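Local coordinates for mannosylglycerate hydrolase MGH1-like glycoside hydrolase domain-containing protein (Thermus thermophilus HB8, PDB 4WVA) that hydrolyses mannosylglycerate, a solute that thermophiles make under osmotic stress, into mannose and glycerate, and also cleaves glucosylglycerate, at residues V232-A244 / S300-H312. Residues are numbered along the deposited sequence; the frame is centred on the assembly and turned at random.
Sequences VVDVGFNAILQRA and SAGFLPLFAGTPH
Within the (alpha/alpha)6-barrel, the first turns of helix 235-254 pack against the 3-10 turn 300-303 and short helix 305-308, bringing R243 onto F307 and A239 onto L304. R243 grips F307 twice. Its NH1 donates to F307 O over 2.9 Å, nearly straight at 165°, in the carbonyl plane and on a lone pair. The same nitrogen lies over one face of the F307 ring, displaced toward the rim, in a cation-pi contact that puts R243 CZ 4.4 Å from the centroid of the F307 ring; guanidinium and ring are tilted 35° apart. R243 CG, anti to the backbone N (chi1 176°), lies against F307 CE2, and the bend at chi2 then carries CD and the guanidinium toward F307 O and the ring. NE forms a salt bridge with D247, while NH2 bonds a bound methylpentanediol. Were R243 cut back to an alanine, F307 O would probably lose its NH1 donor, the ring its cation, and D247 its salt bridge to this position.

Alanines A239 and A308 let the backbones come close: A239 CB is 3.4 Å from L304 O, and A308 CB is 3.3 Å from A239 O. In the first turn of the helix, V235 spreads its branches, CG1 onto A301 and CG2 across P305 CG at 3.8 Å. Beside it, G236 CA receives L304 CD1; a side chain at this glycine would be pressed against A301 CB. I240 CD1 reaches the same L304 CD1, and its side chain also approaches W34, a probable substrate-binding residue. D234 caps the helix, its OD1 accepting from G236 N and its OD2, weakly, from F237 N. Further along the helix Q242 CG meets T310 CG2 at 3.7 Å, while T310 OG1 bonds E274.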
ATOM      1  N   VAL A 232       4.143 -18.282  18.346  1.00 12.24           N
ATOM      2  CA  VAL A 232       4.131 -16.838  18.363  1.00 11.65           C
ATOM      3  C   VAL A 232       4.314 -16.290  16.955  1.00 11.12           C
ATOM      4  O   VAL A 232       5.122 -16.821  16.178  1.00 10.97           O
ATOM      5  CB  VAL A 232       5.270 -16.328  19.264  1.00 11.88           C
ATOM      6  CG1 VAL A 232       5.503 -14.846  19.093  1.00 12.87           C
ATOM      7  CG2 VAL A 232       4.942 -16.649  20.709  1.00 12.18           C
ATOM      8  N   VAL A 233       3.539 -15.255  16.622  1.00 10.50           N
ATOM      9  CA  VAL A 233       3.819 -14.449  15.440  1.00 10.60           C
ATOM     10  C   VAL A 233       4.740 -13.322  15.904  1.00 10.18           C
ATOM     11  O   VAL A 233       4.307 -12.360  16.540  1.00 10.31           O
ATOM     12  CB  VAL A 233       2.545 -13.892  14.764  1.00 10.42           C
ATOM     13  CG1 VAL A 233       2.925 -12.957  13.622  1.00 10.64           C
ATOM     14  CG2 VAL A 233       1.674 -15.045  14.264  1.00 10.82           C
ATOM     15  N   ASP A 234       6.030 -13.453  15.580  1.00 10.14           N
ATOM     16  CA  ASP A 234       7.043 -12.491  15.952  1.00 10.21           C
ATOM     17  C   ASP A 234       7.075 -11.347  14.933  1.00 10.04           C
ATOM     18  O   ASP A 234       7.294 -11.575  13.726  1.00 10.30           O
ATOM     19  CB  ASP A 234       8.411 -13.187  16.022  1.00 10.00           C
ATOM     20  CG  ASP A 234       9.572 -12.219  16.236  1.00 10.48           C
ATOM     21  OD1 ASP A 234       9.378 -11.093  16.745  1.00 10.55           O
ATOM     22  OD2 ASP A 234      10.713 -12.607  15.868  1.00 10.94           O
ATOM     23  N   VAL A 235       6.901 -10.125  15.409  1.00  9.85           N
ATOM     24  CA  VAL A 235       6.961  -8.974  14.524  1.00  9.79           C
ATOM     25  C   VAL A 235       8.330  -8.849  13.851  1.00  9.44           C
ATOM     26  O   VAL A 235       8.418  -8.497  12.673  1.00  9.13           O
ATOM     27  CB  VAL A 235       6.559  -7.651  15.226  1.00 10.14           C
ATOM     28  CG1 VAL A 235       7.486  -7.290  16.379  1.00 10.26           C
ATOM     29  CG2 VAL A 235       6.496  -6.522  14.222  1.00 10.37           C
ATOM     30  N   GLY A 236       9.406  -9.155  14.587  1.00  9.28           N
ATOM     31  CA  GLY A 236      10.736  -9.068  14.010  1.00  9.28           C
ATOM     32  C   GLY A 236      10.958 -10.054  12.866  1.00  9.04           C
ATOM     33  O   GLY A 236      11.355  -9.659  11.769  1.00  8.66           O
ATOM     34  N   PHE A 237      10.697 -11.335  13.132  1.00  8.77           N
ATOM     35  CA  PHE A 237      10.844 -12.405  12.152  1.00  9.33           C
ATOM     36  C   PHE A 237      10.046 -12.052  10.905  1.00  9.18           C
ATOM     37  O   PHE A 237      10.538 -12.120   9.804  1.00  9.30           O
ATOM     38  CB  PHE A 237      10.366 -13.733  12.738  1.00  9.32           C
ATOM     39  CG  PHE A 237      10.809 -14.943  11.967  1.00  9.73           C
ATOM     40  CD1 PHE A 237      10.215 -15.280  10.776  1.00  9.88           C
ATOM     41  CD2 PHE A 237      11.808 -15.775  12.465  1.00  9.60           C
ATOM     42  CE1 PHE A 237      10.619 -16.398  10.074  1.00 10.12           C
ATOM     43  CE2 PHE A 237      12.210 -16.892  11.773  1.00 10.04           C
ATOM     44  CZ  PHE A 237      11.626 -17.205  10.576  1.00 10.34           C
ATOM     45  N   ASN A 238       8.808 -11.628  11.102  1.00  9.32           N
ATOM     46  CA  ASN A 238       7.932 -11.344   9.975  1.00  9.36           C
ATOM     47  C   ASN A 238       8.262 -10.087   9.194  1.00  9.20           C
ATOM     48  O   ASN A 238       8.108 -10.061   7.968  1.00  9.35           O
ATOM     49  CB  ASN A 238       6.472 -11.367  10.433  1.00  9.13           C
ATOM     50  CG  ASN A 238       5.955 -12.785  10.535  1.00  9.27           C
ATOM     51  OD1 ASN A 238       5.597 -13.393   9.528  1.00  9.54           O
ATOM     52  ND2 ASN A 238       5.974 -13.344  11.747  1.00  9.50           N
ATOM     53  N   ALA A 239       8.728  -9.047   9.872  1.00  9.36           N
ATOM     54  CA  ALA A 239       9.163  -7.856   9.164  1.00  9.21           C
ATOM     55  C   ALA A 239      10.364  -8.183   8.308  1.00  8.92           C
ATOM     56  O   ALA A 239      10.464  -7.744   7.151  1.00  8.61           O
ATOM     57  CB  ALA A 239       9.503  -6.745  10.129  1.00  9.33           C
ATOM     58  N   ILE A 240      11.286  -8.957   8.870  1.00  8.74           N
ATOM     59  CA  ILE A 240      12.484  -9.375   8.127  1.00  8.77           C
ATOM     60  C   ILE A 240      12.126 -10.263   6.926  1.00  8.84           C
ATOM     61  O   ILE A 240      12.681 -10.105   5.814  1.00  9.20           O
ATOM     62  CB  ILE A 240      13.514 -10.027   9.096  1.00  8.51           C
ATOM     63  CG1 ILE A 240      14.175  -8.919   9.935  1.00  8.85           C
ATOM     64  CG2 ILE A 240      14.566 -10.853   8.364  1.00  8.73           C
ATOM     65  CD1 ILE A 240      14.939  -9.444  11.113  1.00  8.64           C
ATOM     66  N   LEU A 241      11.175 -11.175   7.121  1.00  9.17           N
ATOM     67  CA  LEU A 241      10.679 -12.015   6.027  1.00  9.46           C
ATOM     68  C   LEU A 241       9.997 -11.206   4.924  1.00  9.48           C
ATOM     69  O   LEU A 241      10.209 -11.461   3.741  1.00 10.14           O
ATOM     70  CB  LEU A 241       9.754 -13.096   6.564  1.00  9.82           C
ATOM     71  CG  LEU A 241       9.034 -14.005   5.553  1.00 10.17           C
ATOM     72  CD1 LEU A 241      10.000 -14.681   4.590  1.00 10.53           C
ATOM     73  CD2 LEU A 241       8.212 -15.051   6.284  1.00 10.66           C
ATOM     74  N   GLN A 242       9.179 -10.226   5.297  1.00  9.80           N
ATOM     75  CA  GLN A 242       8.535  -9.381   4.285  1.00 10.48           C
ATOM     76  C   GLN A 242       9.602  -8.653   3.466  1.00  9.78           C
ATOM     77  O   GLN A 242       9.521  -8.594   2.249  1.00  9.68           O
ATOM     78  CB  GLN A 242       7.578  -8.391   4.939  1.00 12.28           C
ATOM     79  CG  GLN A 242       6.973  -7.343   3.998  1.00 13.85           C
ATOM     80  CD  GLN A 242       5.927  -7.887   3.022  1.00 15.87           C
ATOM     81  OE1 GLN A 242       5.496  -9.040   3.104  1.00 17.53           O
ATOM     82  NE2 GLN A 242       5.520  -7.036   2.085  1.00 16.71           N
ATOM     83  N   ARG A 243      10.590  -8.059   4.142  1.00  9.39           N
ATOM     84  CA  ARG A 243      11.675  -7.396   3.421  1.00  9.27           C
ATOM     85  C   ARG A 243      12.399  -8.380   2.505  1.00  9.21           C
ATOM     86  O   ARG A 243      12.669  -8.066   1.338  1.00  9.45           O
ATOM     87  CB  ARG A 243      12.653  -6.726   4.379  1.00  9.35           C
ATOM     88  CG  ARG A 243      13.865  -6.099   3.710  1.00  9.42           C
ATOM     89  CD  ARG A 243      13.554  -5.068   2.640  1.00  9.65           C
ATOM     90  NE  ARG A 243      14.787  -4.531   2.074  1.00 10.11           N
ATOM     91  CZ  ARG A 243      15.468  -3.486   2.567  1.00 10.60           C
ATOM     92  NH1 ARG A 243      15.037  -2.823   3.619  1.00 11.12           N
ATOM     93  NH2 ARG A 243      16.591  -3.096   1.988  1.00 11.41           N
ATOM     94  N   ALA A 244      12.684  -9.573   3.021  1.00  9.31           N
ATOM     95  CA  ALA A 244      13.406 -10.565   2.263  1.00  9.71           C
ATOM     96  C   ALA A 244      12.600 -11.029   1.045  1.00  9.69           C
ATOM     97  O   ALA A 244      13.177 -11.242  -0.013  1.00  9.92           O
ATOM     98  CB  ALA A 244      13.786 -11.731   3.152  1.00  9.67           C
ATOM     99  N   SER A 300      12.363  -3.520  20.613  1.00  9.77           N
ATOM    100  CA  SER A 300      12.973  -2.942  19.412  1.00  9.61           C
ATOM    101  C   SER A 300      12.514  -3.660  18.133  1.00  9.45           C
ATOM    102  O   SER A 300      12.592  -3.084  17.051  1.00  9.54           O
ATOM    103  CB  SER A 300      14.500  -2.936  19.490  1.00  9.41           C
ATOM    104  OG  SER A 300      15.007  -4.231  19.615  1.00  9.20           O
ATOM    105  N   ALA A 301      12.058  -4.907  18.247  1.00  8.80           N
ATOM    106  CA  ALA A 301      11.558  -5.638  17.079  1.00  9.00           C
ATOM    107  C   ALA A 301      10.346  -4.960  16.443  1.00  8.67           C
ATOM    108  O   ALA A 301      10.130  -5.065  15.248  1.00  8.91           O
ATOM    109  CB  ALA A 301      11.202  -7.070  17.443  1.00  8.98           C
ATOM    110  N   GLY A 302       9.569  -4.258  17.253  1.00  8.98           N
ATOM    111  CA  GLY A 302       8.404  -3.537  16.780  1.00  8.98           C
ATOM    112  C   GLY A 302       8.687  -2.356  15.869  1.00  9.33           C
ATOM    113  O   GLY A 302       7.758  -1.838  15.280  1.00  9.52           O
ATOM    114  N   PHE A 303       9.948  -1.928  15.765  1.00  9.28           N
ATOM    115  CA  PHE A 303      10.366  -0.932  14.778  1.00  9.50           C
ATOM    116  C   PHE A 303      10.681  -1.576  13.420  1.00  9.45           C
ATOM    117  O   PHE A 303      10.732  -0.877  12.405  1.00  8.98           O
ATOM    118  CB  PHE A 303      11.596  -0.154  15.244  1.00  9.62           C
ATOM    119  CG  PHE A 303      11.334   0.788  16.378  1.00  9.96           C
ATOM    120  CD1 PHE A 303      10.922   2.097  16.123  1.00  9.99           C
ATOM    121  CD2 PHE A 303      11.513   0.380  17.682  1.00  9.84           C
ATOM    122  CE1 PHE A 303      10.685   2.977  17.162  1.00  9.85           C
ATOM    123  CE2 PHE A 303      11.274   1.262  18.736  1.00  9.94           C
ATOM    124  CZ  PHE A 303      10.847   2.542  18.472  1.00  9.90           C
ATOM    125  N   LEU A 304      10.833  -2.898  13.376  1.00  9.34           N
ATOM    126  CA  LEU A 304      11.352  -3.528  12.170  1.00  9.43           C
ATOM    127  C   LEU A 304      10.390  -3.483  10.970  1.00  9.07           C
ATOM    128  O   LEU A 304      10.854  -3.593   9.851  1.00  9.31           O
ATOM    129  CB  LEU A 304      11.873  -4.932  12.451  1.00  9.59           C
ATOM    130  CG  LEU A 304      13.152  -4.968  13.302  1.00  9.69           C
ATOM    131  CD1 LEU A 304      13.432  -6.402  13.695  1.00  9.50           C
ATOM    132  CD2 LEU A 304      14.333  -4.378  12.544  1.00  9.74           C
ATOM    133  N   PRO A 305       9.079  -3.244  11.176  1.00  9.25           N
ATOM    134  CA  PRO A 305       8.290  -3.051   9.938  1.00  9.33           C
ATOM    135  C   PRO A 305       8.756  -1.882   9.066  1.00  9.26           C
ATOM    136  O   PRO A 305       8.488  -1.862   7.872  1.00  9.69           O
ATOM    137  CB  PRO A 305       6.857  -2.915  10.455  1.00  9.48           C
ATOM    138  CG  PRO A 305       6.865  -3.771  11.672  1.00  9.41           C
ATOM    139  CD  PRO A 305       8.193  -3.459  12.328  1.00  9.29           C
ATOM    140  N   LEU A 306       9.466  -0.920   9.638  1.00  9.37           N
ATOM    141  CA  LEU A 306      10.077   0.122   8.809  1.00  9.80           C
ATOM    142  C   LEU A 306      11.040  -0.466   7.765  1.00  9.59           C
ATOM    143  O   LEU A 306      11.088  -0.013   6.618  1.00  9.38           O
ATOM    144  CB  LEU A 306      10.811   1.125   9.686  1.00 10.22           C
ATOM    145  CG  LEU A 306       9.967   1.902  10.689  1.00 10.75           C
ATOM    146  CD1 LEU A 306      10.864   2.533  11.748  1.00 11.30           C
ATOM    147  CD2 LEU A 306       9.096   2.943  10.000  1.00 11.49           C
ATOM    148  N   PHE A 307      11.816  -1.463   8.187  1.00  9.76           N
ATOM    149  CA  PHE A 307      12.770  -2.148   7.320  1.00 10.09           C
ATOM    150  C   PHE A 307      12.035  -2.969   6.256  1.00 10.76           C
ATOM    151  O   PHE A 307      12.551  -3.177   5.158  1.00 10.97           O
ATOM    152  CB  PHE A 307      13.647  -3.042   8.210  1.00 10.04           C
ATOM    153  CG  PHE A 307      14.803  -3.718   7.509  1.00 10.54           C
ATOM    154  CD1 PHE A 307      15.880  -2.979   7.045  1.00 10.68           C
ATOM    155  CD2 PHE A 307      14.832  -5.096   7.353  1.00 10.89           C
ATOM    156  CE1 PHE A 307      16.962  -3.590   6.449  1.00 10.86           C
ATOM    157  CE2 PHE A 307      15.921  -5.715   6.764  1.00 11.00           C
ATOM    158  CZ  PHE A 307      16.973  -4.963   6.299  1.00 10.96           C
ATOM    159  N   ALA A 308      10.853  -3.464   6.603  1.00 11.48           N
ATOM    160  CA  ALA A 308       9.999  -4.159   5.636  1.00 11.87           C
ATOM    161  C   ALA A 308       9.392  -3.207   4.585  1.00 12.87           C
ATOM    162  O   ALA A 308       9.146  -3.598   3.449  1.00 13.45           O
ATOM    163  CB  ALA A 308       8.893  -4.922   6.358  1.00 12.03           C
ATOM    164  N   GLY A 309       9.123  -1.972   4.980  1.00 12.69           N
ATOM    165  CA  GLY A 309       8.544  -0.978   4.078  1.00 13.35           C
ATOM    166  C   GLY A 309       7.030  -1.051   3.935  1.00 14.00           C
ATOM    167  O   GLY A 309       6.477  -0.582   2.934  1.00 12.99           O
ATOM    168  N   THR A 310       6.366  -1.613   4.942  1.00 14.68           N
ATOM    169  CA  THR A 310       4.891  -1.768   4.943  1.00 15.64           C
ATOM    170  C   THR A 310       4.072  -0.598   5.522  1.00 14.85           C
ATOM    171  O   THR A 310       2.960  -0.341   5.045  1.00 14.67           O
ATOM    172  CB  THR A 310       4.465  -3.087   5.662  1.00 16.83           C
ATOM    173  OG1 THR A 310       4.766  -3.038   7.065  1.00 18.72           O
ATOM    174  CG2 THR A 310       5.122  -4.282   5.043  1.00 18.53           C
ATOM    175  N   PRO A 311       4.568   0.108   6.559  1.00 14.97           N
ATOM    176  CA  PRO A 311       3.682   1.143   7.091  1.00 14.80           C
ATOM    177  C   PRO A 311       3.504   2.321   6.155  1.00 14.09           C
ATOM    178  O   PRO A 311       4.352   2.557   5.292  1.00 13.23           O
ATOM    179  CB  PRO A 311       4.417   1.659   8.338  1.00 15.61           C
ATOM    180  CG  PRO A 311       5.757   1.110   8.285  1.00 15.75           C
ATOM    181  CD  PRO A 311       5.755  -0.095   7.405  1.00 15.39           C
ATOM    182  N   HIS A 312       2.419   3.061   6.336  1.00 14.25           N
ATOM    183  CA  HIS A 312       2.347   4.392   5.779  1.00 14.23           C
ATOM    184  C   HIS A 312       3.144   5.363   6.654  1.00 14.10           C
ATOM    185  O   HIS A 312       3.562   5.042   7.753  1.00 12.97           O
ATOM    186  CB  HIS A 312       0.890   4.872   5.529  1.00 14.99           C
ATOM    187  CG  HIS A 312       0.007   4.900   6.741  1.00 16.19           C
ATOM    188  ND1 HIS A 312       0.228   5.732   7.814  1.00 17.26           N
ATOM    189  CD2 HIS A 312      -1.155   4.256   7.009  1.00 16.79           C
ATOM    190  CE1 HIS A 312      -0.734   5.574   8.708  1.00 16.54           C
ATOM    191  NE2 HIS A 312      -1.588   4.688   8.244  1.00 16.60           N
TER